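Local coordinates for outer membrane protein Omp121 (Bacteroides thetaiotaomicron, PDB 5FQ8), which is an outer-membrane TonB-dependent receptor that probably imports peptides in complex with surface lipoproteins, at residues F194-F198 with N849-P853; G201-N205 with S880-Y884; R217-Q223 with L235-A240; Y335-R339 with I836-N842. All coordinates share one frame; numbering follows the deposited sequence.

Interaction 1 of 4, residues F194-F198 with N849-P853; sequences FQNEF and NDRNP. With CA (calcium ion), chain N.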
loop_
_atom_site.group_PDB
_atom_site.type_symbol
_atom_site.label_atom_id
_atom_site.label_comp_id
_atom_site.label_asym_id
_atom_site.label_seq_id
_atom_site.Cartn_x
_atom_site.Cartn_y
_atom_site.Cartn_z
ATOM N N PHE B 194 -36.242 19.835 -14.494
ATOM C CA PHE B 194 -36.904 18.780 -13.756
ATOM C C PHE B 194 -38.399 18.811 -13.967
ATOM O O PHE B 194 -38.975 19.828 -14.331
ATOM C CB PHE B 194 -36.625 18.912 -12.264
ATOM C CG PHE B 194 -35.194 18.817 -11.923
ATOM C CD1 PHE B 194 -34.507 17.642 -12.142
ATOM C CD2 PHE B 194 -34.524 19.895 -11.388
ATOM C CE1 PHE B 194 -33.182 17.545 -11.840
ATOM C CE2 PHE B 194 -33.199 19.795 -11.069
ATOM C CZ PHE B 194 -32.523 18.623 -11.300
ATOM N N GLN B 195 -39.015 17.673 -13.715
ATOM C CA GLN B 195 -40.451 17.573 -13.587
ATOM C C GLN B 195 -40.815 17.897 -12.148
ATOM O O GLN B 195 -40.139 17.463 -11.228
ATOM C CB GLN B 195 -40.898 16.165 -13.974
ATOM C CG GLN B 195 -42.063 15.634 -13.179
ATOM C CD GLN B 195 -41.636 14.823 -11.994
ATOM O OE1 GLN B 195 -42.282 14.849 -10.966
ATOM N NE2 GLN B 195 -40.546 14.095 -12.132
ATOM N N ASN B 196 -41.848 18.677 -11.945
ATOM C CA ASN B 196 -42.335 18.955 -10.598
ATOM C C ASN B 196 -43.777 18.496 -10.434
ATOM O O ASN B 196 -44.533 19.074 -9.659
ATOM C CB ASN B 196 -42.213 20.439 -10.228
ATOM C CG ASN B 196 -40.764 20.897 -10.076
ATOM O OD1 ASN B 196 -40.086 20.549 -9.111
ATOM N ND2 ASN B 196 -40.305 21.717 -11.003
ATOM N N GLU B 197 -44.168 17.456 -11.162
ATOM C CA GLU B 197 -45.536 16.975 -11.131
ATOM C C GLU B 197 -45.735 15.814 -10.169
ATOM O O GLU B 197 -46.766 15.748 -9.494
ATOM C CB GLU B 197 -45.959 16.562 -12.540
ATOM C CG GLU B 197 -47.449 16.607 -12.796
ATOM C CD GLU B 197 -47.814 16.220 -14.212
ATOM O OE1 GLU B 197 -46.925 16.228 -15.086
ATOM O OE2 GLU B 197 -48.997 15.909 -14.447
ATOM N N PHE B 198 -44.760 14.911 -10.066
ATOM C CA PHE B 198 -44.875 13.710 -9.250
ATOM C C PHE B 198 -43.710 13.624 -8.271
ATOM O O PHE B 198 -42.605 14.084 -8.550
ATOM C CB PHE B 198 -44.917 12.455 -10.125
ATOM C CG PHE B 198 -45.757 12.596 -11.361
ATOM C CD1 PHE B 198 -47.112 12.329 -11.328
ATOM C CD2 PHE B 198 -45.186 12.988 -12.557
ATOM C CE1 PHE B 198 -47.871 12.454 -12.452
ATOM C CE2 PHE B 198 -45.944 13.112 -13.691
ATOM C CZ PHE B 198 -47.288 12.845 -13.638
ATOM N N ASN B 849 -46.679 11.455 -20.688
ATOM C CA ASN B 849 -48.084 11.252 -20.987
ATOM C C ASN B 849 -48.946 11.505 -19.774
ATOM O O ASN B 849 -49.979 10.865 -19.601
ATOM C CB ASN B 849 -48.298 9.845 -21.533
ATOM C CG ASN B 849 -49.610 9.688 -22.249
ATOM O OD1 ASN B 849 -49.770 10.159 -23.358
ATOM N ND2 ASN B 849 -50.552 9.007 -21.623
ATOM N N ASP B 850 -48.527 12.430 -18.919
ATOM C CA ASP B 850 -49.086 12.539 -17.579
ATOM C C ASP B 850 -48.994 11.193 -16.877
ATOM O O ASP B 850 -49.735 10.896 -15.939
ATOM C CB ASP B 850 -50.517 13.065 -17.609
ATOM C CG ASP B 850 -50.616 14.410 -18.297
ATOM O OD1 ASP B 850 -49.906 14.619 -19.303
ATOM O OD2 ASP B 850 -51.447 15.204 -17.828
ATOM N N ARG B 851 -48.072 10.374 -17.371
ATOM C CA ARG B 851 -47.723 9.093 -16.786
ATOM C C ARG B 851 -48.926 8.155 -16.719
ATOM O O ARG B 851 -48.995 7.258 -15.880
ATOM C CB ARG B 851 -47.065 9.294 -15.422
ATOM C CG ARG B 851 -45.619 9.692 -15.586
ATOM C CD ARG B 851 -44.917 9.860 -14.274
ATOM N NE ARG B 851 -43.573 10.367 -14.488
ATOM C CZ ARG B 851 -42.791 10.817 -13.518
ATOM N NH1 ARG B 851 -43.227 10.810 -12.278
ATOM N NH2 ARG B 851 -41.575 11.262 -13.789
ATOM N N ASN B 852 -49.855 8.344 -17.615
ATOM C CA ASN B 852 -50.957 7.420 -17.744
ATOM C C ASN B 852 -50.567 6.272 -18.664
ATOM O O ASN B 852 -49.681 6.420 -19.505
ATOM C CB ASN B 852 -52.168 8.134 -18.301
ATOM C CG ASN B 852 -52.699 9.161 -17.362
ATOM O OD1 ASN B 852 -52.793 8.930 -16.164
ATOM N ND2 ASN B 852 -53.044 10.318 -17.897
ATOM N N PRO B 853 -51.206 5.116 -18.517
ATOM C CA PRO B 853 -50.870 3.970 -19.364
ATOM C C PRO B 853 -50.934 4.344 -20.822
ATOM O O PRO B 853 -51.851 5.026 -21.259
ATOM C CB PRO B 853 -51.941 2.945 -18.999
ATOM C CG PRO B 853 -52.996 3.698 -18.318
ATOM C CD PRO B 853 -52.301 4.789 -17.601
HETATM CA CA CA N . -49.179 16.427 -18.798
HETATM O O HOH W 1 -47.724 18.081 -19.391
#

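Interaction 2 of 4, residues G201-N205 with S880-Y884; sequences GWNGN and SSNIY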
loop_
_atom_site.group_PDB
_atom_site.type_symbol
_atom_site.label_atom_id
_atom_site.label_comp_id
_atom_site.label_asym_id
_atom_site.label_seq_id
_atom_site.Cartn_x
_atom_site.Cartn_y
_atom_site.Cartn_z
ATOM N N GLY B 201 -41.563 7.967 -5.161
ATOM C CA GLY B 201 -42.221 6.687 -5.273
ATOM C C GLY B 201 -41.646 5.889 -6.420
ATOM O O GLY B 201 -40.761 6.337 -7.138
ATOM N N TRP B 202 -42.175 4.684 -6.563
ATOM C CA TRP B 202 -41.829 3.831 -7.679
ATOM C C TRP B 202 -43.116 3.232 -8.229
ATOM O O TRP B 202 -44.158 3.260 -7.579
ATOM C CB TRP B 202 -40.836 2.757 -7.248
ATOM C CG TRP B 202 -39.897 2.359 -8.303
ATOM C CD1 TRP B 202 -39.964 1.257 -9.068
ATOM C CD2 TRP B 202 -38.739 3.071 -8.727
ATOM N NE1 TRP B 202 -38.917 1.219 -9.941
ATOM C CE2 TRP B 202 -38.148 2.329 -9.754
ATOM C CE3 TRP B 202 -38.145 4.267 -8.339
ATOM C CZ2 TRP B 202 -36.994 2.735 -10.397
ATOM C CZ3 TRP B 202 -36.998 4.663 -8.976
ATOM C CH2 TRP B 202 -36.436 3.903 -9.996
ATOM N N ASN B 203 -43.051 2.723 -9.452
ATOM C CA ASN B 203 -44.211 2.129 -10.114
ATOM C C ASN B 203 -45.432 3.033 -10.059
ATOM O O ASN B 203 -46.554 2.549 -10.084
ATOM C CB ASN B 203 -44.591 0.769 -9.514
ATOM C CG ASN B 203 -43.403 -0.097 -9.229
ATOM O OD1 ASN B 203 -43.125 -0.417 -8.080
ATOM N ND2 ASN B 203 -42.702 -0.506 -10.270
ATOM N N GLY B 204 -45.247 4.337 -9.952
ATOM C CA GLY B 204 -46.366 5.226 -9.772
ATOM C C GLY B 204 -47.011 5.163 -8.415
ATOM O O GLY B 204 -47.966 5.897 -8.176
ATOM N N ASN B 205 -46.533 4.324 -7.515
ATOM C CA ASN B 205 -47.119 4.224 -6.189
ATOM C C ASN B 205 -46.285 5.000 -5.178
ATOM O O ASN B 205 -45.100 5.253 -5.387
ATOM C CB ASN B 205 -47.238 2.759 -5.763
ATOM C CG ASN B 205 -47.991 1.918 -6.767
ATOM O OD1 ASN B 205 -48.764 2.416 -7.549
ATOM N ND2 ASN B 205 -47.759 0.633 -6.741
ATOM N N SER B 880 -49.007 1.848 -16.002
ATOM C CA SER B 880 -48.515 2.848 -15.070
ATOM C C SER B 880 -47.347 2.309 -14.280
ATOM O O SER B 880 -46.331 2.986 -14.104
ATOM C CB SER B 880 -49.626 3.250 -14.118
ATOM O OG SER B 880 -50.832 3.385 -14.824
ATOM N N SER B 881 -47.474 1.068 -13.814
ATOM C CA SER B 881 -46.459 0.480 -12.963
ATOM C C SER B 881 -45.151 0.271 -13.703
ATOM O O SER B 881 -44.098 0.167 -13.068
ATOM C CB SER B 881 -46.971 -0.846 -12.398
ATOM O OG SER B 881 -46.110 -1.342 -11.389
ATOM N N ASN B 882 -45.182 0.207 -15.029
ATOM C CA ASN B 882 -43.960 -0.022 -15.783
ATOM C C ASN B 882 -43.449 1.213 -16.510
ATOM O O ASN B 882 -42.417 1.127 -17.179
ATOM C CB ASN B 882 -44.156 -1.141 -16.806
ATOM C CG ASN B 882 -44.217 -2.521 -16.178
ATOM O OD1 ASN B 882 -43.669 -2.772 -15.113
ATOM N ND2 ASN B 882 -44.890 -3.429 -16.857
ATOM N N ILE B 883 -44.122 2.356 -16.393
ATOM C CA ILE B 883 -43.662 3.542 -17.108
ATOM C C ILE B 883 -42.276 3.940 -16.636
ATOM O O ILE B 883 -41.437 4.369 -17.433
ATOM C CB ILE B 883 -44.674 4.691 -16.953
ATOM C CG1 ILE B 883 -45.803 4.516 -17.954
ATOM C CG2 ILE B 883 -44.019 6.041 -17.172
ATOM C CD1 ILE B 883 -46.667 5.703 -18.077
ATOM N N TYR B 884 -42.001 3.766 -15.343
ATOM C CA TYR B 884 -40.668 4.046 -14.818
ATOM C C TYR B 884 -39.593 3.356 -15.630
ATOM O O TYR B 884 -38.500 3.900 -15.809
ATOM C CB TYR B 884 -40.560 3.596 -13.367
ATOM C CG TYR B 884 -40.228 2.130 -13.239
ATOM C CD1 TYR B 884 -41.218 1.168 -13.369
ATOM C CD2 TYR B 884 -38.921 1.703 -13.005
ATOM C CE1 TYR B 884 -40.934 -0.158 -13.258
ATOM C CE2 TYR B 884 -38.621 0.373 -12.898
ATOM C CZ TYR B 884 -39.639 -0.563 -13.024
ATOM O OH TYR B 884 -39.391 -1.917 -12.918
#

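Interaction 3 of 4, residues R217-Q223 with L235-A240; sequences RFDGSMQ and LKPYVA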
loop_
_atom_site.group_PDB
_atom_site.type_symbol
_atom_site.label_atom_id
_atom_site.label_comp_id
_atom_site.label_asym_id
_atom_site.label_seq_id
_atom_site.Cartn_x
_atom_site.Cartn_y
_atom_site.Cartn_z
ATOM N N ARG B 217 -49.169 12.024 -8.387
ATOM C CA ARG B 217 -49.215 13.447 -8.673
ATOM C C ARG B 217 -49.388 14.212 -7.372
ATOM O O ARG B 217 -50.098 13.772 -6.466
ATOM C CB ARG B 217 -50.346 13.751 -9.653
ATOM C CG ARG B 217 -50.288 15.145 -10.270
ATOM C CD ARG B 217 -50.774 15.180 -11.723
ATOM N NE ARG B 217 -51.772 14.156 -12.025
ATOM C CZ ARG B 217 -51.690 13.317 -13.049
ATOM N NH1 ARG B 217 -50.662 13.394 -13.868
ATOM N NH2 ARG B 217 -52.637 12.417 -13.266
ATOM N N PHE B 218 -48.708 15.348 -7.271
ATOM C CA PHE B 218 -48.606 16.047 -6.001
ATOM C C PHE B 218 -49.970 16.468 -5.478
ATOM O O PHE B 218 -50.757 17.089 -6.184
ATOM C CB PHE B 218 -47.705 17.256 -6.151
ATOM C CG PHE B 218 -46.242 16.930 -6.091
ATOM C CD1 PHE B 218 -45.677 16.426 -4.937
ATOM C CD2 PHE B 218 -45.431 17.150 -7.180
ATOM C CE1 PHE B 218 -44.340 16.131 -4.881
ATOM C CE2 PHE B 218 -44.091 16.856 -7.122
ATOM C CZ PHE B 218 -43.545 16.344 -5.969
ATOM N N ASP B 219 -50.236 16.129 -4.226
ATOM C CA ASP B 219 -51.523 16.280 -3.567
ATOM C C ASP B 219 -51.596 17.522 -2.708
ATOM O O ASP B 219 -52.635 18.174 -2.656
ATOM C CB ASP B 219 -51.776 15.066 -2.663
ATOM C CG ASP B 219 -53.000 14.281 -3.043
ATOM O OD1 ASP B 219 -53.431 14.364 -4.203
ATOM O OD2 ASP B 219 -53.523 13.554 -2.172
ATOM N N GLY B 220 -50.505 17.836 -2.008
ATOM C CA GLY B 220 -50.547 18.701 -0.857
ATOM C C GLY B 220 -50.902 17.991 0.421
ATOM O O GLY B 220 -50.747 18.572 1.497
ATOM N N SER B 221 -51.378 16.754 0.340
ATOM C CA SER B 221 -51.677 15.976 1.525
ATOM C C SER B 221 -50.411 15.719 2.329
ATOM O O SER B 221 -49.290 15.795 1.824
ATOM C CB SER B 221 -52.311 14.648 1.137
ATOM O OG SER B 221 -51.383 13.851 0.429
ATOM N N MET B 222 -50.599 15.411 3.601
ATOM C CA MET B 222 -49.484 15.068 4.464
ATOM C C MET B 222 -49.223 13.571 4.359
ATOM O O MET B 222 -50.100 12.751 4.649
ATOM C CB MET B 222 -49.766 15.501 5.901
ATOM C CG MET B 222 -49.793 17.006 6.067
ATOM S SD MET B 222 -48.751 17.591 7.391
ATOM C CE MET B 222 -48.599 19.304 7.003
ATOM N N GLN B 223 -48.029 13.222 3.913
ATOM C CA GLN B 223 -47.591 11.843 3.831
ATOM C C GLN B 223 -46.303 11.669 4.624
ATOM O O GLN B 223 -45.686 12.628 5.087
ATOM C CB GLN B 223 -47.390 11.428 2.374
ATOM C CG GLN B 223 -48.584 11.702 1.493
ATOM C CD GLN B 223 -49.687 10.678 1.650
ATOM O OE1 GLN B 223 -49.438 9.535 1.993
ATOM N NE2 GLN B 223 -50.914 11.092 1.411
ATOM N N LEU B 235 -42.883 13.716 8.662
ATOM C CA LEU B 235 -44.185 13.880 8.034
ATOM C C LEU B 235 -44.257 15.282 7.459
ATOM O O LEU B 235 -44.014 16.252 8.177
ATOM C CB LEU B 235 -45.295 13.665 9.057
ATOM C CG LEU B 235 -46.733 13.848 8.632
ATOM C CD1 LEU B 235 -47.138 12.678 7.805
ATOM C CD2 LEU B 235 -47.575 13.928 9.864
ATOM N N LYS B 236 -44.588 15.389 6.177
ATOM C CA LYS B 236 -44.475 16.639 5.448
ATOM C C LYS B 236 -45.570 16.697 4.397
ATOM O O LYS B 236 -46.070 15.659 3.956
ATOM C CB LYS B 236 -43.100 16.768 4.786
ATOM C CG LYS B 236 -43.034 16.283 3.373
ATOM C CD LYS B 236 -41.629 16.424 2.855
ATOM C CE LYS B 236 -41.559 16.121 1.377
ATOM N NZ LYS B 236 -42.799 15.456 0.853
ATOM N N PRO B 237 -45.954 17.892 3.962
ATOM C CA PRO B 237 -46.935 17.990 2.885
ATOM C C PRO B 237 -46.336 17.534 1.568
ATOM O O PRO B 237 -45.198 17.867 1.228
ATOM C CB PRO B 237 -47.279 19.483 2.857
ATOM C CG PRO B 237 -46.754 20.040 4.122
ATOM C CD PRO B 237 -45.579 19.219 4.471
ATOM N N TYR B 238 -47.122 16.769 0.820
ATOM C CA TYR B 238 -46.662 16.172 -0.430
ATOM C C TYR B 238 -46.725 17.233 -1.526
ATOM O O TYR B 238 -47.681 17.335 -2.293
ATOM C CB TYR B 238 -47.501 14.943 -0.751
ATOM C CG TYR B 238 -46.915 14.050 -1.807
ATOM C CD1 TYR B 238 -45.575 13.706 -1.781
ATOM C CD2 TYR B 238 -47.704 13.537 -2.820
ATOM C CE1 TYR B 238 -45.033 12.893 -2.735
ATOM C CE2 TYR B 238 -47.168 12.718 -3.780
ATOM C CZ TYR B 238 -45.828 12.403 -3.728
ATOM O OH TYR B 238 -45.255 11.593 -4.664
ATOM N N VAL B 239 -45.682 18.058 -1.583
ATOM C CA VAL B 239 -45.600 19.139 -2.554
ATOM C C VAL B 239 -44.227 19.115 -3.191
ATOM O O VAL B 239 -43.292 18.511 -2.672
ATOM C CB VAL B 239 -45.857 20.526 -1.929
ATOM C CG1 VAL B 239 -47.257 20.623 -1.395
ATOM C CG2 VAL B 239 -44.870 20.796 -0.839
ATOM N N ALA B 240 -44.106 19.800 -4.315
ATOM C CA ALA B 240 -42.832 19.858 -5.010
ATOM C C ALA B 240 -41.947 20.950 -4.433
ATOM O O ALA B 240 -42.423 21.984 -3.964
ATOM C CB ALA B 240 -43.041 20.109 -6.499
#

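Interaction 4 of 4, residues Y335-R339 with I836-N842; sequences YQTPR and INYFTGN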
loop_
_atom_site.group_PDB
_atom_site.type_symbol
_atom_site.label_atom_id
_atom_site.label_comp_id
_atom_site.label_asym_id
_atom_site.label_seq_id
_atom_site.Cartn_x
_atom_site.Cartn_y
_atom_site.Cartn_z
ATOM N N TYR B 335 -28.514 13.897 -7.580
ATOM C CA TYR B 335 -29.531 13.707 -8.600
ATOM C C TYR B 335 -30.567 12.672 -8.205
ATOM O O TYR B 335 -31.694 12.717 -8.699
ATOM C CB TYR B 335 -28.883 13.288 -9.904
ATOM C CG TYR B 335 -28.254 14.411 -10.659
ATOM C CD1 TYR B 335 -28.770 15.694 -10.607
ATOM C CD2 TYR B 335 -27.147 14.182 -11.442
ATOM C CE1 TYR B 335 -28.187 16.705 -11.299
ATOM C CE2 TYR B 335 -26.558 15.187 -12.129
ATOM C CZ TYR B 335 -27.080 16.440 -12.059
ATOM O OH TYR B 335 -26.475 17.437 -12.759
ATOM N N GLN B 336 -30.209 11.720 -7.348
ATOM C CA GLN B 336 -31.131 10.663 -6.945
ATOM C C GLN B 336 -31.915 11.103 -5.715
ATOM O O GLN B 336 -31.827 10.536 -4.636
ATOM C CB GLN B 336 -30.378 9.367 -6.691
ATOM C CG GLN B 336 -29.675 8.858 -7.898
ATOM C CD GLN B 336 -29.383 7.389 -7.809
ATOM O OE1 GLN B 336 -30.208 6.609 -7.358
ATOM N NE2 GLN B 336 -28.205 6.999 -8.250
ATOM N N THR B 337 -32.693 12.153 -5.918
ATOM C CA THR B 337 -33.514 12.745 -4.891
ATOM C C THR B 337 -34.925 12.914 -5.427
ATOM O O THR B 337 -35.098 13.326 -6.573
ATOM C CB THR B 337 -32.966 14.106 -4.478
ATOM O OG1 THR B 337 -31.609 13.973 -4.059
ATOM C CG2 THR B 337 -33.786 14.667 -3.350
ATOM N N PRO B 338 -35.942 12.606 -4.639
ATOM C CA PRO B 338 -37.306 12.890 -5.073
ATOM C C PRO B 338 -37.526 14.384 -5.203
ATOM O O PRO B 338 -36.922 15.182 -4.490
ATOM C CB PRO B 338 -38.163 12.300 -3.953
ATOM C CG PRO B 338 -37.296 11.336 -3.268
ATOM C CD PRO B 338 -35.920 11.892 -3.359
ATOM N N ARG B 339 -38.420 14.757 -6.114
ATOM C CA ARG B 339 -38.699 16.168 -6.339
ATOM C C ARG B 339 -39.316 16.842 -5.137
ATOM O O ARG B 339 -39.368 18.064 -5.114
ATOM C CB ARG B 339 -39.629 16.357 -7.527
ATOM C CG ARG B 339 -39.147 15.741 -8.798
ATOM C CD ARG B 339 -37.833 16.319 -9.236
ATOM N NE ARG B 339 -37.922 17.760 -9.319
ATOM C CZ ARG B 339 -37.150 18.602 -8.645
ATOM N NH1 ARG B 339 -36.207 18.145 -7.851
ATOM N NH2 ARG B 339 -37.321 19.902 -8.784
ATOM N N ILE B 836 -29.225 9.414 -15.522
ATOM C CA ILE B 836 -29.682 9.253 -14.153
ATOM C C ILE B 836 -31.006 9.957 -13.938
ATOM O O ILE B 836 -31.799 9.549 -13.084
ATOM C CB ILE B 836 -28.615 9.759 -13.173
ATOM C CG1 ILE B 836 -28.996 9.399 -11.753
ATOM C CG2 ILE B 836 -28.469 11.238 -13.290
ATOM C CD1 ILE B 836 -29.180 7.949 -11.577
ATOM N N ASN B 837 -31.287 10.996 -14.724
ATOM C CA ASN B 837 -32.500 11.763 -14.511
ATOM C C ASN B 837 -33.683 11.171 -15.235
ATOM O O ASN B 837 -34.820 11.333 -14.792
ATOM C CB ASN B 837 -32.288 13.207 -14.937
ATOM C CG ASN B 837 -31.495 13.961 -13.943
ATOM O OD1 ASN B 837 -31.990 14.346 -12.894
ATOM N ND2 ASN B 837 -30.239 14.153 -14.247
ATOM N N TYR B 838 -33.445 10.494 -16.346
ATOM C CA TYR B 838 -34.464 9.604 -16.875
ATOM C C TYR B 838 -34.763 8.482 -15.890
ATOM O O TYR B 838 -35.907 8.316 -15.453
ATOM C CB TYR B 838 -34.022 9.066 -18.231
ATOM C CG TYR B 838 -34.475 9.940 -19.376
ATOM C CD1 TYR B 838 -34.339 11.327 -19.319
ATOM C CD2 TYR B 838 -35.043 9.382 -20.510
ATOM C CE1 TYR B 838 -34.755 12.127 -20.362
ATOM C CE2 TYR B 838 -35.450 10.157 -21.544
ATOM C CZ TYR B 838 -35.310 11.533 -21.468
ATOM O OH TYR B 838 -35.733 12.311 -22.513
ATOM N N PHE B 839 -33.735 7.723 -15.493
ATOM C CA PHE B 839 -33.956 6.565 -14.624
ATOM C C PHE B 839 -34.659 6.953 -13.337
ATOM O O PHE B 839 -35.529 6.228 -12.850
ATOM C CB PHE B 839 -32.631 5.882 -14.289
ATOM C CG PHE B 839 -32.729 4.921 -13.137
ATOM C CD1 PHE B 839 -33.229 3.644 -13.320
ATOM C CD2 PHE B 839 -32.319 5.286 -11.879
ATOM C CE1 PHE B 839 -33.321 2.763 -12.276
ATOM C CE2 PHE B 839 -32.412 4.408 -10.830
ATOM C CZ PHE B 839 -32.912 3.142 -11.027
ATOM N N THR B 840 -34.290 8.079 -12.770
ATOM C CA THR B 840 -34.804 8.439 -11.466
ATOM C C THR B 840 -36.150 9.138 -11.523
ATOM O O THR B 840 -36.705 9.447 -10.464
ATOM C CB THR B 840 -33.793 9.318 -10.767
ATOM O OG1 THR B 840 -34.081 9.331 -9.376
ATOM C CG2 THR B 840 -33.884 10.689 -11.291
ATOM N N GLY B 841 -36.690 9.372 -12.718
ATOM C CA GLY B 841 -37.997 9.978 -12.845
ATOM C C GLY B 841 -38.026 11.452 -12.561
ATOM O O GLY B 841 -39.064 11.981 -12.163
ATOM N N ASN B 842 -36.910 12.139 -12.752
ATOM C CA ASN B 842 -36.824 13.543 -12.400
ATOM C C ASN B 842 -36.780 14.475 -13.595
ATOM O O ASN B 842 -37.137 15.638 -13.447
ATOM C CB ASN B 842 -35.587 13.795 -11.531
ATOM C CG ASN B 842 -35.779 13.374 -10.113
ATOM O OD1 ASN B 842 -36.898 13.236 -9.649
ATOM N ND2 ASN B 842 -34.685 13.162 -9.412
HETATM O O HOH W 2 -32.677 14.816 -10.003
#

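Interaction 1 of 4, residues F194-F198 with N849-P853
The contact belongs to a calcium-bearing loop pair: a type I' beta turn from Asn849 to Asn852 offers Arg851 to Phe198 while its neighbour Asp850 holds the metal. The Asp850 carboxylate grips calcium unevenly, Asp850 OD1 at 2.0 Å and Asp850 OD2 at 2.8 Å, and a water is a further ligand. Glu197 is seen as a calcium ligand in this protein, but here its OE2 forms a salt bridge with Arg217 NH1 rather than binding the ion; Asp850 OD2 also meets a basic side chain of another protein's chain. The Phe198 ring is sandwiched. On one face sits Glu197 CB; on the opposite face the extended Arg851 chain slides past the ring in the opposite direction, and Arg851 CD makes a CH-pi contact 3.7 Å from the ring centroid. Ring and guanidinium are tilted only 23° apart. The guanidinium continues to Thr846, Ser213 O and Gly841 O. Cut back to alanine, this position would probably leave one face of Phe198 without its cover and Ser213 O and Gly841 O without this donor. In the 194-198 loop, Gln195, its chain bent at chi2, turns its amide back, and Gln195 OE1 accepts a hydrogen bond from Phe198 N at 2.6 Å.

Interaction 2 of 4, residues G201-N205 with S880-Y884
Asn203 ND2 donates to Ser881 O over 3.2 Å, and the bond is nearly straight at 164°. It lies in the carbonyl plane and close to the amide plane, so both flat groups are well turned for it. Beside it, Trp202 brings its indole N-H side against one face of the Tyr884 ring: Trp202 NE1 stands over that face, offset toward the rim. The five-membered ring of Trp202 and the Tyr884 ring have centroids 4.2 Å apart and planes at 57°, an oblique arrangement. The asparagine amide runs alongside the tyrosine, almost perpendicular to its ring, with Asn203 ND2 3.5 Å from Tyr884 CE1. Tyr884 reaches this position with CG between its backbone N and carbonyl carbon (chi1 84°). Two CA-H...O contacts run in opposite directions, Asn203 CA to Ser881 O and Ser881 CA to Asn203 O, each 3.5 Å long, where the backbones come close, Asn203 CA and Ser881 CA being 4.0 Å apart. Asn203 is placed by a tight beta hairpin, the type I' turn from Trp202 to Asn205 between strands 201-202 and 205-206; Asn205 N closes it on Trp202 O, and Gly204 takes one of its positive phi angles. The partner segment belongs to helix 880-889. Further out, Trp214 meets Trp202 edge-to-face, and Phe839 also meets that indole, which packs on the backbone of the bound peptide. Asn203 OD1 bonds a polar side chain of another protein's chain, and Ser880 OG an acidic side chain of a different one.

Interaction 3 of 4, residues R217-Q223 with L235-A240
Phe218 is the main bump, and its hollow is formed by Tyr238, Val239 and Ala240. One face of its ring lies over the Val239-Ala240 backbone, with Ala240 CB 3.5 Å from Phe218 CE2, while Tyr238 O sits at the ring's edge. That edge in turn points into the face of Tyr238. This is an edge-to-face pair, its centroids 5.0 Å apart and planes at 53°, and the closest carbons of the two rings are Phe218 CE1 and Tyr238 CE1 at 3.9 Å. The Tyr238 ring, its CG anti to the backbone N (chi1 -165°), lies with one face toward Phe218. Tyr238 CB fits against Gln223 CG at 4.1 Å. A second, smaller fit lies at Gly220: Val239 CG1 rests on Gly220 CA, 3.8 Å away, where a CB would be jammed against the carbonyl O of Asp219, which calls for glycine.

The framework is an antiparallel sheet in which strand 222-225 lies against strand 232-237. Met222 and Pro237 form a non-hydrogen-bonded pair, Gln223 and Lys236 a hydrogen-bonded one. Beyond the strands two more backbone hydrogen bonds join the segments, Gly220 N to Tyr238 O at 2.9 Å and Tyr238 N to Ser221 O; Tyr238 is the centre of an inverse gamma turn. On the Met222 face, the methionine chain bends at chi2 (-129°), running beside Pro237 to set its CE methyl 3.5 Å from Pro237 CG. On the opposite face, Gln223 NE2 donates to Ser221 OG at 3.0 Å. Leu235 carries the ladder on to a strand of the lipoprotein BT_2262, and Lys236 NZ forms a salt bridge with Asp340.

Interaction 4 of 4, residues Y335-R339 with I836-N842
This is a buried, largely polar contact between two loop regions inserted between barrel strands: 335-339, following helix 330-335, and 836-842, where helix 832-839 ends. Asn842 is the principal donor, its CG anti to the carbonyl carbon (chi1 -78°) and its amide reaching the 335-339 loop. Asn842 ND2 gives Thr337 O a bond of 2.9 Å at 149° and Tyr335 O a weak one at 3.1 Å. The same ND2 donates to a water 2.7 Å away, which passes its own hydrogens to Tyr335 O and Asn837 OD1; three acceptors thus share two N-H groups, consistent with the weak bond. Tyr335 O also takes a weak backbone bond from Thr337 N, closing an inverse gamma turn centred on Gln336. The helix ends in a Schellman motif at Gly841: Asn842 N bonds Asn837 O and Gly841 N bonds Tyr838 O. Without the amide, as with an alanine at Asn842, Thr337 O would probably lose this donor and the water one of its three partners. Asn842 OD1 accepts from Ser213 OG and lies 3.2 Å from Arg339 CD, while the Arg339 guanidinium goes on to Gln195 O and Asn196 OD1. Asn837 ND2, itself bonded to Thr833 O, sits 4.0 Å above the Tyr335 ring plane, over its centre. Ile836 touches both Tyr335 and Gln336: Ile836 CG2 is 3.7 Å from Tyr335 CD2, and Ile836 CD1 3.6 Å from Gln336 NE2, whose amide is held by Asn332 OD1.

In the fold
Following the chain from the N terminus, 194-198 and then 201-205 open interactions 1 and 2 soon after the barrel strand 177-188. Interaction 3 is local: 217-223 meets 235-240, closing a short loop of eleven residues within a small three-stranded antiparallel sheet, nested within both longer loops. Interaction 4 opens at 335-339 and closes some five hundred residues later at 836-842, also nested within both, and in series with interaction 3. Interaction 1 closes next, at 849-853, and interaction 2 last, at 880-884, so these two cross. Probable backbone bonds join Glu197 with Phe218 (1 to 3) and Gln195 with Asn842 (1 to 4); Pro853 packs on Ser880 (1 to 2). Early and late barrel loops thus form one cluster.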